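Local coordinates for DisA protein (Sorangium cellulosum, PDB 6CCA) that probably transfers two methyl groups to one carbon of a polyketide chain, forming a gem-dimethyl unit as a methyltransferase domain of the disorazol assembly line, at residues 24-29 against 295-300; 321-326 against 408-413. All coordinates share one frame; numbering follows the deposited sequence.

Interaction 1: 24-29 against 295-300; sequences TVHPER and FSAERF
Glu298 of the loop before strand 300-306 meets His26 and Arg29 of the N-terminal segment, at the surface of a domain whose family and strand order fit the Rossmann-like class I methyltransferase fold. Segment 24-29 runs through the short strand 24-25 and on into an irregular loop. The two polar ends form a side-on salt bridge, with one Arg29 nitrogen to each carboxylate oxygen of Glu298. Arg29 NE donates to Glu298 OE1 at 2.8 Å, and Arg29 NH2 to Glu298 OE2 at the same length; both bonds are nearly straight. Both oxygens are met on their syn side and lie close to the guanidinium plane, but the donors are tilted out of the carboxylate plane, which is turned 29° against the guanidinium. The extended Arg29 chain crosses Glu298 at about a right angle. Pro27 CG lies 3.4 Å above the guanidinium plane of Arg29, toward its rim.

Closer to the backbone, Glu298 CB sits over the centre of the His26 ring, 3.5 Å from the centroid, as a CH-pi contact. CG of Glu298 stands between its backbone N and carbonyl carbon (chi1 72°), and the chain then extends past the ring toward Arg29. Ala297 CB approaches the ring obliquely, 4.1 Å from CE1 of His26. The ring nitrogen NE2 makes weak hydrogen bonds to the carbonyls of Lys323 and Arg324. A water bridges the segments, 2.7 Å from both Pro27 O and Glu298 OE1.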
ATOM      1  N   THR A  24      -3.740 -18.734 -22.276  1.00 32.80           N
ATOM      2  CA  THR A  24      -2.377 -19.236 -22.435  1.00 31.72           C
ATOM      3  C   THR A  24      -2.133 -20.141 -21.274  1.00 26.63           C
ATOM      4  O   THR A  24      -2.407 -19.740 -20.150  1.00 27.46           O
ATOM      5  CB  THR A  24      -1.379 -18.067 -22.294  1.00 34.67           C
ATOM      6  OG1 THR A  24      -1.549 -17.212 -23.412  1.00 44.64           O
ATOM      7  CG2 THR A  24       0.090 -18.522 -22.286  1.00 35.30           C
ATOM      8  N   VAL A  25      -1.682 -21.365 -21.512  1.00 24.00           N
ATOM      9  CA  VAL A  25      -1.308 -22.276 -20.419  1.00 20.62           C
ATOM     10  C   VAL A  25       0.171 -22.558 -20.479  1.00 22.12           C
ATOM     11  O   VAL A  25       0.651 -23.288 -21.351  1.00 19.66           O
ATOM     12  CB  VAL A  25      -2.070 -23.613 -20.546  1.00 22.21           C
ATOM     13  CG1 VAL A  25      -1.715 -24.596 -19.446  1.00 22.96           C
ATOM     14  CG2 VAL A  25      -3.569 -23.326 -20.639  1.00 22.82           C
ATOM     15  N   HIS A  26       0.913 -22.078 -19.483  1.00 20.28           N
ATOM     16  CA  HIS A  26       2.346 -22.306 -19.449  1.00 20.38           C
ATOM     17  C   HIS A  26       2.632 -23.719 -19.037  1.00 20.33           C
ATOM     18  O   HIS A  26       1.865 -24.292 -18.228  1.00 20.55           O
ATOM     19  CB  HIS A  26       3.039 -21.397 -18.439  1.00 20.07           C
ATOM     20  CG  HIS A  26       2.803 -19.936 -18.642  1.00 22.58           C
ATOM     21  ND1 HIS A  26       2.899 -19.330 -19.882  1.00 23.05           N
ATOM     22  CD2 HIS A  26       2.623 -18.920 -17.738  1.00 22.99           C
ATOM     23  CE1 HIS A  26       2.690 -18.024 -19.742  1.00 25.55           C
ATOM     24  NE2 HIS A  26       2.526 -17.754 -18.458  1.00 23.82           N
ATOM     25  N   PRO A  27       3.730 -24.303 -19.533  1.00 21.78           N
ATOM     26  CA  PRO A  27       4.151 -25.619 -19.048  1.00 22.63           C
ATOM     27  C   PRO A  27       4.651 -25.546 -17.644  1.00 23.53           C
ATOM     28  O   PRO A  27       5.173 -24.494 -17.200  1.00 19.58           O
ATOM     29  CB  PRO A  27       5.321 -26.028 -19.947  1.00 25.20           C
ATOM     30  CG  PRO A  27       5.786 -24.765 -20.590  1.00 27.59           C
ATOM     31  CD  PRO A  27       4.649 -23.731 -20.540  1.00 25.54           C
ATOM     32  N   GLU A  28       4.531 -26.658 -16.914  1.00 19.55           N
ATOM     33  CA  GLU A  28       5.057 -26.696 -15.585  1.00 22.64           C
ATOM     34  C   GLU A  28       6.526 -27.110 -15.590  1.00 26.46           C
ATOM     35  O   GLU A  28       6.861 -28.264 -15.931  1.00 28.81           O
ATOM     36  CB  GLU A  28       4.215 -27.669 -14.750  1.00 25.48           C
ATOM     37  CG  GLU A  28       2.745 -27.302 -14.754  1.00 28.15           C
ATOM     38  CD  GLU A  28       1.932 -28.150 -13.763  1.00 33.15           C
ATOM     39  OE1 GLU A  28       1.688 -29.357 -14.017  1.00 25.45           O
ATOM     40  OE2 GLU A  28       1.546 -27.598 -12.743  1.00 36.04           O
ATOM     41  N   ARG A  29       7.408 -26.198 -15.211  1.00 21.71           N
ATOM     42  CA  ARG A  29       8.805 -26.443 -15.280  1.00 22.28           C
ATOM     43  C   ARG A  29       9.407 -26.776 -13.944  1.00 24.63           C
ATOM     44  O   ARG A  29      10.531 -27.227 -13.869  1.00 25.95           O
ATOM     45  CB  ARG A  29       9.524 -25.260 -15.898  1.00 24.79           C
ATOM     46  CG  ARG A  29       8.961 -24.865 -17.267  1.00 26.71           C
ATOM     47  CD  ARG A  29       9.721 -23.669 -17.824  1.00 29.84           C
ATOM     48  NE  ARG A  29       9.128 -23.195 -19.075  1.00 30.58           N
ATOM     49  CZ  ARG A  29       9.389 -23.703 -20.274  1.00 33.59           C
ATOM     50  NH1 ARG A  29      10.213 -24.736 -20.405  1.00 33.22           N
ATOM     51  NH2 ARG A  29       8.814 -23.199 -21.348  1.00 31.22           N
ATOM     52  N   PHE A 295       9.007  -7.495 -22.043  1.00 24.51           N
ATOM     53  CA  PHE A 295       8.925  -8.566 -21.003  1.00 27.09           C
ATOM     54  C   PHE A 295       8.177  -9.840 -21.507  1.00 31.82           C
ATOM     55  O   PHE A 295       6.938  -9.835 -21.688  1.00 40.50           O
ATOM     56  CB  PHE A 295       8.104  -8.102 -19.815  1.00 24.82           C
ATOM     57  CG  PHE A 295       8.695  -6.938 -19.101  1.00 27.00           C
ATOM     58  CD1 PHE A 295       8.385  -5.633 -19.498  1.00 26.12           C
ATOM     59  CD2 PHE A 295       9.571  -7.133 -18.064  1.00 24.83           C
ATOM     60  CE1 PHE A 295       8.954  -4.567 -18.849  1.00 26.54           C
ATOM     61  CE2 PHE A 295      10.164  -6.068 -17.441  1.00 27.71           C
ATOM     62  CZ  PHE A 295       9.862  -4.789 -17.850  1.00 24.84           C
ATOM     63  N   SER A 296       8.865 -10.940 -21.600  1.00 27.74           N
ATOM     64  CA  SER A 296       8.220 -12.120 -22.166  1.00 28.29           C
ATOM     65  C   SER A 296       7.317 -12.918 -21.197  1.00 25.16           C
ATOM     66  O   SER A 296       7.483 -12.876 -19.955  1.00 24.96           O
ATOM     67  CB  SER A 296       9.291 -12.994 -22.798  1.00 28.11           C
ATOM     68  OG  SER A 296      10.304 -13.225 -21.875  1.00 29.22           O
ATOM     69  N   ALA A 297       6.359 -13.614 -21.777  1.00 24.14           N
ATOM     70  CA  ALA A 297       5.549 -14.554 -21.062  1.00 25.03           C
ATOM     71  C   ALA A 297       6.347 -15.654 -20.387  1.00 21.97           C
ATOM     72  O   ALA A 297       7.340 -16.116 -20.930  1.00 19.22           O
ATOM     73  CB  ALA A 297       4.576 -15.250 -22.015  1.00 27.82           C
ATOM     74  N   GLU A 298       5.901 -16.015 -19.201  1.00 20.91           N
ATOM     75  CA  GLU A 298       6.531 -16.967 -18.301  1.00 21.14           C
ATOM     76  C   GLU A 298       8.026 -16.805 -18.053  1.00 20.57           C
ATOM     77  O   GLU A 298       8.738 -17.746 -17.993  1.00 22.95           O
ATOM     78  CB  GLU A 298       6.189 -18.420 -18.642  1.00 24.10           C
ATOM     79  CG  GLU A 298       6.843 -18.912 -19.876  1.00 25.06           C
ATOM     80  CD  GLU A 298       7.121 -20.407 -19.903  1.00 26.48           C
ATOM     81  OE1 GLU A 298       7.259 -21.079 -18.894  1.00 26.82           O
ATOM     82  OE2 GLU A 298       7.262 -20.879 -21.002  1.00 31.03           O
ATOM     83  N   ARG A 299       8.438 -15.576 -17.857  1.00 21.40           N
ATOM     84  CA  ARG A 299       9.810 -15.283 -17.626  1.00 23.27           C
ATOM     85  C   ARG A 299      10.215 -15.270 -16.169  1.00 19.63           C
ATOM     86  O   ARG A 299      11.338 -15.413 -15.858  1.00 19.83           O
ATOM     87  CB  ARG A 299      10.159 -13.936 -18.209  1.00 29.48           C
ATOM     88  CG  ARG A 299      11.472 -14.061 -18.936  1.00 39.12           C
ATOM     89  CD  ARG A 299      12.334 -12.847 -18.911  1.00 44.89           C
ATOM     90  NE  ARG A 299      13.631 -13.148 -18.374  1.00 46.22           N
ATOM     91  CZ  ARG A 299      14.700 -12.476 -18.674  1.00 47.77           C
ATOM     92  NH1 ARG A 299      14.617 -11.488 -19.543  1.00 52.05           N
ATOM     93  NH2 ARG A 299      15.826 -12.779 -18.097  1.00 45.73           N
ATOM     94  N   PHE A 300       9.244 -15.056 -15.311  1.00 16.44           N
ATOM     95  CA  PHE A 300       9.493 -14.744 -13.933  1.00 16.74           C
ATOM     96  C   PHE A 300       9.091 -15.821 -12.974  1.00 15.62           C
ATOM     97  O   PHE A 300       8.029 -16.313 -13.065  1.00 15.26           O
ATOM     98  CB  PHE A 300       8.780 -13.440 -13.581  1.00 17.72           C
ATOM     99  CG  PHE A 300       9.344 -12.273 -14.295  1.00 19.70           C
ATOM    100  CD1 PHE A 300      10.555 -11.773 -13.944  1.00 21.60           C
ATOM    101  CD2 PHE A 300       8.726 -11.769 -15.386  1.00 25.81           C
ATOM    102  CE1 PHE A 300      11.119 -10.753 -14.627  1.00 22.29           C
ATOM    103  CE2 PHE A 300       9.281 -10.726 -16.075  1.00 28.52           C
ATOM    104  CZ  PHE A 300      10.480 -10.231 -15.685  1.00 22.24           C
TER
HETATM  105  O   HOH W   1       6.068 -22.034 -16.667  1.00 18.15           O

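Interaction 2: 321-326 against 408-413; sequences SIKRLL and ESDGVS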
ATOM      1  N   SER A 321      -2.332 -10.175 -16.121  1.00 20.26           N
ATOM      2  CA  SER A 321      -1.065  -9.858 -16.781  1.00 20.99           C
ATOM      3  C   SER A 321       0.092 -10.385 -15.970  1.00 19.81           C
ATOM      4  O   SER A 321       1.085 -10.819 -16.514  1.00 16.27           O
ATOM      5  CB  SER A 321      -0.814  -8.364 -16.987  1.00 26.53           C
ATOM      6  OG  SER A 321      -1.764  -7.850 -17.822  1.00 30.63           O
ATOM      7  N   ILE A 322      -0.042 -10.298 -14.642  1.00 18.36           N
ATOM      8  CA  ILE A 322       0.969 -10.922 -13.733  1.00 17.69           C
ATOM      9  C   ILE A 322       1.113 -12.440 -14.009  1.00 19.00           C
ATOM     10  O   ILE A 322       2.229 -12.957 -14.097  1.00 16.70           O
ATOM     11  CB  ILE A 322       0.613 -10.625 -12.278  1.00 17.06           C
ATOM     12  CG1 ILE A 322       0.904  -9.146 -12.050  1.00 18.24           C
ATOM     13  CG2 ILE A 322       1.432 -11.447 -11.301  1.00 17.99           C
ATOM     14  CD1 ILE A 322       0.428  -8.628 -10.680  1.00 20.00           C
ATOM     15  N   LYS A 323      -0.022 -13.117 -14.164  1.00 18.71           N
ATOM     16  CA  LYS A 323      -0.046 -14.540 -14.517  1.00 18.51           C
ATOM     17  C   LYS A 323       0.613 -14.846 -15.857  1.00 19.62           C
ATOM     18  O   LYS A 323       1.253 -15.862 -15.988  1.00 22.49           O
ATOM     19  CB  LYS A 323      -1.475 -15.098 -14.480  1.00 18.90           C
ATOM     20  CG  LYS A 323      -1.988 -15.211 -13.088  1.00 21.33           C
ATOM     21  CD  LYS A 323      -3.286 -15.961 -13.008  1.00 21.71           C
ATOM     22  CE  LYS A 323      -3.089 -17.462 -12.904  1.00 21.52           C
ATOM     23  NZ  LYS A 323      -4.385 -18.128 -13.218  1.00 19.16           N
ATOM     24  N   ARG A 324       0.529 -13.933 -16.801  1.00 20.92           N
ATOM     25  CA  ARG A 324       1.199 -14.085 -18.104  1.00 22.03           C
ATOM     26  C   ARG A 324       2.692 -14.035 -17.913  1.00 19.83           C
ATOM     27  O   ARG A 324       3.393 -14.835 -18.493  1.00 19.30           O
ATOM     28  CB  ARG A 324       0.746 -12.966 -19.071  1.00 25.65           C
ATOM     29  CG  ARG A 324       1.417 -12.993 -20.447  1.00 33.52           C
ATOM     30  CD  ARG A 324       0.591 -12.210 -21.483  1.00 42.43           C
ATOM     31  NE  ARG A 324      -0.781 -12.760 -21.537  1.00 53.28           N
ATOM     32  CZ  ARG A 324      -1.091 -13.960 -22.061  1.00 56.35           C
ATOM     33  NH1 ARG A 324      -0.146 -14.746 -22.594  1.00 62.03           N
ATOM     34  NH2 ARG A 324      -2.354 -14.385 -22.049  1.00 50.39           N
ATOM     35  N   LEU A 325       3.168 -13.094 -17.088  1.00 17.27           N
ATOM     36  CA  LEU A 325       4.583 -12.915 -16.830  1.00 17.60           C
ATOM     37  C   LEU A 325       5.182 -14.036 -15.964  1.00 15.48           C
ATOM     38  O   LEU A 325       6.349 -14.387 -16.112  1.00 16.10           O
ATOM     39  CB  LEU A 325       4.842 -11.611 -16.105  1.00 18.77           C
ATOM     40  CG  LEU A 325       4.599 -10.359 -16.958  1.00 22.40           C
ATOM     41  CD1 LEU A 325       4.441  -9.113 -16.135  1.00 24.69           C
ATOM     42  CD2 LEU A 325       5.739 -10.187 -17.972  1.00 26.77           C
ATOM     43  N   LEU A 326       4.389 -14.539 -15.014  1.00 15.84           N
ATOM     44  CA  LEU A 326       4.891 -15.602 -14.116  1.00 14.22           C
ATOM     45  C   LEU A 326       4.951 -16.966 -14.802  1.00 15.23           C
ATOM     46  O   LEU A 326       4.062 -17.326 -15.586  1.00 16.53           O
ATOM     47  CB  LEU A 326       3.918 -15.761 -12.942  1.00 14.87           C
ATOM     48  CG  LEU A 326       4.067 -14.797 -11.768  1.00 15.44           C
ATOM     49  CD1 LEU A 326       2.936 -15.033 -10.783  1.00 16.74           C
ATOM     50  CD2 LEU A 326       5.422 -14.940 -11.072  1.00 17.15           C
ATOM     51  N   GLU A 408       0.245 -18.743  -5.468  1.00 16.00           N
ATOM     52  CA  GLU A 408       0.939 -19.589  -6.461  1.00 17.17           C
ATOM     53  C   GLU A 408       0.126 -19.602  -7.735  1.00 16.51           C
ATOM     54  O   GLU A 408      -1.097 -19.885  -7.770  1.00 16.42           O
ATOM     55  CB  GLU A 408       1.085 -20.992  -5.876  1.00 17.53           C
ATOM     56  CG  GLU A 408       1.672 -22.053  -6.791  1.00 17.10           C
ATOM     57  CD  GLU A 408       1.751 -23.375  -6.047  1.00 17.30           C
ATOM     58  OE1 GLU A 408       0.807 -24.126  -6.229  1.00 21.42           O
ATOM     59  OE2 GLU A 408       2.761 -23.635  -5.317  1.00 17.86           O
ATOM     60  N   SER A 409       0.779 -19.287  -8.823  1.00 16.52           N
ATOM     61  CA  SER A 409       0.076 -19.211 -10.079  1.00 15.61           C
ATOM     62  C   SER A 409      -0.131 -20.616 -10.634  1.00 15.73           C
ATOM     63  O   SER A 409       0.775 -21.419 -10.594  1.00 17.22           O
ATOM     64  CB  SER A 409       0.892 -18.460 -11.119  1.00 16.66           C
ATOM     65  OG  SER A 409       0.150 -18.420 -12.308  1.00 16.85           O
ATOM     66  N   ASP A 410      -1.313 -20.862 -11.187  1.00 16.94           N
ATOM     67  CA  ASP A 410      -1.604 -22.132 -11.830  1.00 22.24           C
ATOM     68  C   ASP A 410      -1.075 -22.160 -13.262  1.00 19.80           C
ATOM     69  O   ASP A 410      -1.213 -23.169 -13.954  1.00 19.82           O
ATOM     70  CB  ASP A 410      -3.110 -22.404 -11.821  1.00 22.08           C
ATOM     71  CG  ASP A 410      -3.871 -21.499 -12.769  1.00 23.49           C
ATOM     72  OD1 ASP A 410      -3.268 -20.533 -13.284  1.00 21.76           O
ATOM     73  OD2 ASP A 410      -5.071 -21.752 -13.000  1.00 23.53           O
ATOM     74  N   GLY A 411      -0.469 -21.061 -13.710  1.00 19.19           N
ATOM     75  CA  GLY A 411       0.062 -21.025 -15.077  1.00 19.01           C
ATOM     76  C   GLY A 411      -0.953 -20.762 -16.191  1.00 20.79           C
ATOM     77  O   GLY A 411      -0.573 -20.822 -17.382  1.00 22.74           O
ATOM     78  N   VAL A 412      -2.188 -20.419 -15.834  1.00 23.45           N
ATOM     79  CA  VAL A 412      -3.228 -19.991 -16.826  1.00 30.40           C
ATOM     80  C   VAL A 412      -3.508 -18.480 -16.859  1.00 35.21           C
ATOM     81  O   VAL A 412      -3.686 -17.865 -15.831  1.00 36.43           O
ATOM     82  CB  VAL A 412      -4.551 -20.678 -16.589  1.00 33.33           C
ATOM     83  CG1 VAL A 412      -5.494 -20.356 -17.756  1.00 35.81           C
ATOM     84  CG2 VAL A 412      -4.359 -22.173 -16.410  1.00 31.98           C
ATOM     85  N   SER A 413      -3.477 -17.877 -18.041  1.00 30.53           N
ATOM     86  CA  SER A 413      -3.551 -16.416 -18.172  1.00 31.84           C
ATOM     87  C   SER A 413      -4.506 -16.123 -19.322  1.00 39.12           C
ATOM     88  O   SER A 413      -4.320 -16.717 -20.411  1.00 30.83           O
ATOM     89  CB  SER A 413      -2.169 -15.818 -18.553  1.00 33.45           C
ATOM     90  OG  SER A 413      -2.230 -14.406 -18.454  1.00 43.90           O
TER
HETATM   91  O   HOH W   2       1.621 -18.048 -14.479  1.00 19.52           O
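The last turn of helix 315-325 packs against the tight turn between strands 402-409 and 412-413, with the CA atoms of Arg324 and Ser413 5.3 Å apart. This joins a helix of the probable Rossmann-like methyltransferase fold, in which strand 402-409 runs antiparallel to 330-337, to the C-terminal end of the modelled chain. The turn is held by an ST turn and an Asx turn: Gly411 N donates to Ser409 OG, and Val412 N to Asp410 OD1.

Lys323 carries most of the contact. Its chain leaves the helix with CG anti to the carbonyl carbon and bends at chi3 (86°). CD and CE then run beside Val412 O, and NZ arrives between two acceptors. Lys323 NZ forms a salt bridge to Asp410 OD1 at 2.7 Å and a hydrogen bond to Val412 O, also at 2.7 Å. The second bond lies in the carbonyl plane, on a lone pair. Asp410 OD1 is thus gripped twice, by Lys323 NZ and Val412 N from opposite faces of the carboxylate plane. Glu382 O takes a further hydrogen bond from NZ, and Gly383 O a weak one. These acceptors around a buried lysine would be expected to favour its charged form.

On the next residue of the helix, the chain of Arg324 bends at chi3 (-56°) and brings one face of its guanidinium over Ser413. CB of Ser413 lies 3.8 Å from the guanidinium plane of Arg324, toward the rim. The polar ends turn to other partners: Arg324 NH1 bonds to Thr24 OG1, and Ser413 OG to Gln320 O. At the helix end, Leu326 CD1 touches Ser409 CB at 4.0 Å. A water bridges Lys323 O and Ser409 OG, 2.6 Å from the latter.

In the fold
From the N terminus, strand 24-25 starts the chain, which then passes through the helices of the N-terminal part and into the methyltransferase sheet. Interaction 1 closes this long loop, 266 residues around, when 295-300 returns to 24-29. Interaction 2 opens later, at the end of helix 315-325, and closes across 82 residues at 408-413. The loops follow in series and do not cross. Their centres lie about 7 Å apart. The two-stranded antiparallel sheet of 24-25 and 412-413 joins them, as does a probable backbone hydrogen bond from Glu298 to Arg324. Both ends of the modelled chain thus meet beside helix 315-325.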